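Local coordinates for uncharacterized protein (Thermus thermophilus, PDB 2DBS), which is of unknown function but belongs to the DUF5647 family and forms a compact, two-chain alpha/beta assembly, at residues G13-Y18 with L34-L39. Numbering follows the deposited sequence.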
loop_
_atom_site.group_PDB
_atom_site.type_symbol
_atom_site.label_atom_id
_atom_site.label_comp_id
_atom_site.label_asym_id
_atom_site.label_seq_id
_atom_site.Cartn_x
_atom_site.Cartn_y
_atom_site.Cartn_z
ATOM N N GLY B 13 -3.205 7.008 15.775
ATOM C CA GLY B 13 -2.523 7.520 16.940
ATOM C C GLY B 13 -1.142 6.912 16.983
ATOM O O GLY B 13 -0.150 7.640 17.056
ATOM N N VAL B 14 -1.080 5.581 16.916
ATOM C CA VAL B 14 0.196 4.862 16.963
ATOM C C VAL B 14 1.131 5.339 15.867
ATOM O O VAL B 14 2.351 5.357 16.048
ATOM C CB VAL B 14 -0.002 3.346 16.812
ATOM C CG1 VAL B 14 1.337 2.630 17.031
ATOM C CG2 VAL B 14 -1.055 2.864 17.792
ATOM N N LEU B 15 0.550 5.733 14.736
ATOM C CA LEU B 15 1.326 6.225 13.602
ATOM C C LEU B 15 2.018 7.541 13.928
ATOM O O LEU B 15 3.199 7.701 13.649
ATOM C CB LEU B 15 0.429 6.408 12.379
ATOM C CG LEU B 15 1.124 6.919 11.119
ATOM C CD1 LEU B 15 2.062 5.874 10.523
ATOM C CD2 LEU B 15 0.069 7.271 10.117
HETATM N N MSE B 16 1.295 8.482 14.526
HETATM C CA MSE B 16 1.915 9.762 14.857
HETATM C C MSE B 16 2.998 9.670 15.934
HETATM O O MSE B 16 3.945 10.458 15.918
HETATM C CB MSE B 16 0.869 10.817 15.253
HETATM C CG MSE B 16 1.463 12.252 15.352
HETATM SE SE MSE B 16 2.561 12.917 13.775
HETATM C CE MSE B 16 1.860 11.746 12.379
ATOM N N GLN B 17 2.872 8.725 16.861
ATOM C CA GLN B 17 3.902 8.557 17.886
ATOM C C GLN B 17 5.223 8.262 17.181
ATOM O O GLN B 17 6.279 8.758 17.582
ATOM C CB GLN B 17 3.526 7.421 18.841
ATOM C CG GLN B 17 2.246 7.732 19.604
ATOM C CD GLN B 17 1.919 6.704 20.656
ATOM O OE1 GLN B 17 2.774 6.366 21.473
ATOM N NE2 GLN B 17 0.677 6.210 20.658
ATOM N N TYR B 18 5.141 7.468 16.115
ATOM C CA TYR B 18 6.299 7.107 15.300
ATOM C C TYR B 18 6.757 8.294 14.463
ATOM O O TYR B 18 7.936 8.616 14.419
ATOM C CB TYR B 18 5.940 5.950 14.373
ATOM C CG TYR B 18 6.182 4.573 14.949
ATOM C CD1 TYR B 18 7.430 3.960 14.832
ATOM C CD2 TYR B 18 5.159 3.868 15.588
ATOM C CE1 TYR B 18 7.647 2.666 15.336
ATOM C CE2 TYR B 18 5.374 2.584 16.094
ATOM C CZ TYR B 18 6.617 1.992 15.963
ATOM O OH TYR B 18 6.842 0.732 16.458
ATOM N N LEU B 34 -3.789 10.488 4.525
ATOM C CA LEU B 34 -3.267 9.262 5.071
ATOM C C LEU B 34 -4.175 8.051 4.919
ATOM O O LEU B 34 -5.295 8.039 5.414
ATOM C CB LEU B 34 -2.972 9.468 6.544
ATOM C CG LEU B 34 -2.431 8.241 7.256
ATOM C CD1 LEU B 34 -0.925 8.198 7.061
ATOM C CD2 LEU B 34 -2.800 8.305 8.735
ATOM N N VAL B 35 -3.686 7.018 4.246
ATOM C CA VAL B 35 -4.461 5.806 4.084
ATOM C C VAL B 35 -3.777 4.742 4.934
ATOM O O VAL B 35 -2.681 4.288 4.607
ATOM C CB VAL B 35 -4.495 5.349 2.610
ATOM C CG1 VAL B 35 -5.531 4.274 2.438
ATOM C CG2 VAL B 35 -4.792 6.537 1.698
ATOM N N LEU B 36 -4.425 4.377 6.040
ATOM C CA LEU B 36 -3.910 3.374 6.965
ATOM C C LEU B 36 -4.367 1.982 6.569
ATOM O O LEU B 36 -5.540 1.690 6.639
ATOM C CB LEU B 36 -4.418 3.638 8.384
ATOM C CG LEU B 36 -3.666 4.444 9.442
ATOM C CD1 LEU B 36 -3.625 3.612 10.722
ATOM C CD2 LEU B 36 -2.264 4.785 8.983
ATOM N N LEU B 37 -3.450 1.106 6.180
ATOM C CA LEU B 37 -3.854 -0.244 5.798
ATOM C C LEU B 37 -3.323 -1.369 6.679
ATOM O O LEU B 37 -2.200 -1.839 6.501
ATOM C CB LEU B 37 -3.467 -0.545 4.350
ATOM C CG LEU B 37 -4.106 0.310 3.273
ATOM C CD1 LEU B 37 -3.686 -0.229 1.929
ATOM C CD2 LEU B 37 -5.606 0.310 3.405
ATOM N N PRO B 38 -4.128 -1.811 7.653
ATOM C CA PRO B 38 -3.683 -2.905 8.527
ATOM C C PRO B 38 -3.662 -4.200 7.693
ATOM O O PRO B 38 -4.716 -4.844 7.516
ATOM C CB PRO B 38 -4.769 -2.944 9.602
ATOM C CG PRO B 38 -5.275 -1.537 9.627
ATOM C CD PRO B 38 -5.347 -1.177 8.180
ATOM N N LEU B 39 -2.488 -4.576 7.169
ATOM C CA LEU B 39 -2.373 -5.784 6.339
ATOM C C LEU B 39 -2.841 -7.083 6.979
ATOM O O LEU B 39 -3.106 -8.041 6.267
ATOM C CB LEU B 39 -0.950 -5.964 5.835
ATOM C CG LEU B 39 -0.491 -4.919 4.817
ATOM C CD1 LEU B 39 0.826 -5.376 4.224
ATOM C CD2 LEU B 39 -1.547 -4.728 3.716
#
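The methyl CD2 of Leu-15, on helix 8-20, meets two leucines of strand 33-38, Leu-34 and Leu-36, and every close approach between the segments runs through this one carbon. Leu-15 and Leu-34 approach tip to tip: CD2 of Leu-15 rests against the forked end of Leu-34, equally far from CD1 and CD2 of that residue (3.3 Å each). Both distances are tighter than usual for carbon pairs, so the fit is snug. The CB bond of Leu-15 already faces the strand, and with CG anti to the backbone N (chi1 -180°) the side chain extends toward it. Leu-36 adds the third touch, its CD2 lying 3.6 Å from CD2 of Leu-15.

No hydrogen bond joins the segments, whose backbones stay well apart, with 8.9 Å between CA of Leu-15 and CA of Leu-36. The backbones of Val-35 and Leu-37 hydrogen-bond to strand 63-69. The alternation of the strand sorts its side chains: Leu-34 and Leu-36 turn to helix 8-20, whereas Val-35 and Leu-37 pack on helix 42-53. Leu-15 also touches Pro-73 and Leu-76 of strand 72-79, and the helix thereby spans the sheet. The arrangement illustrates the layered alpha/beta fold, in which a mixed sheet is sandwiched between helices and apolar side chains fill each interface.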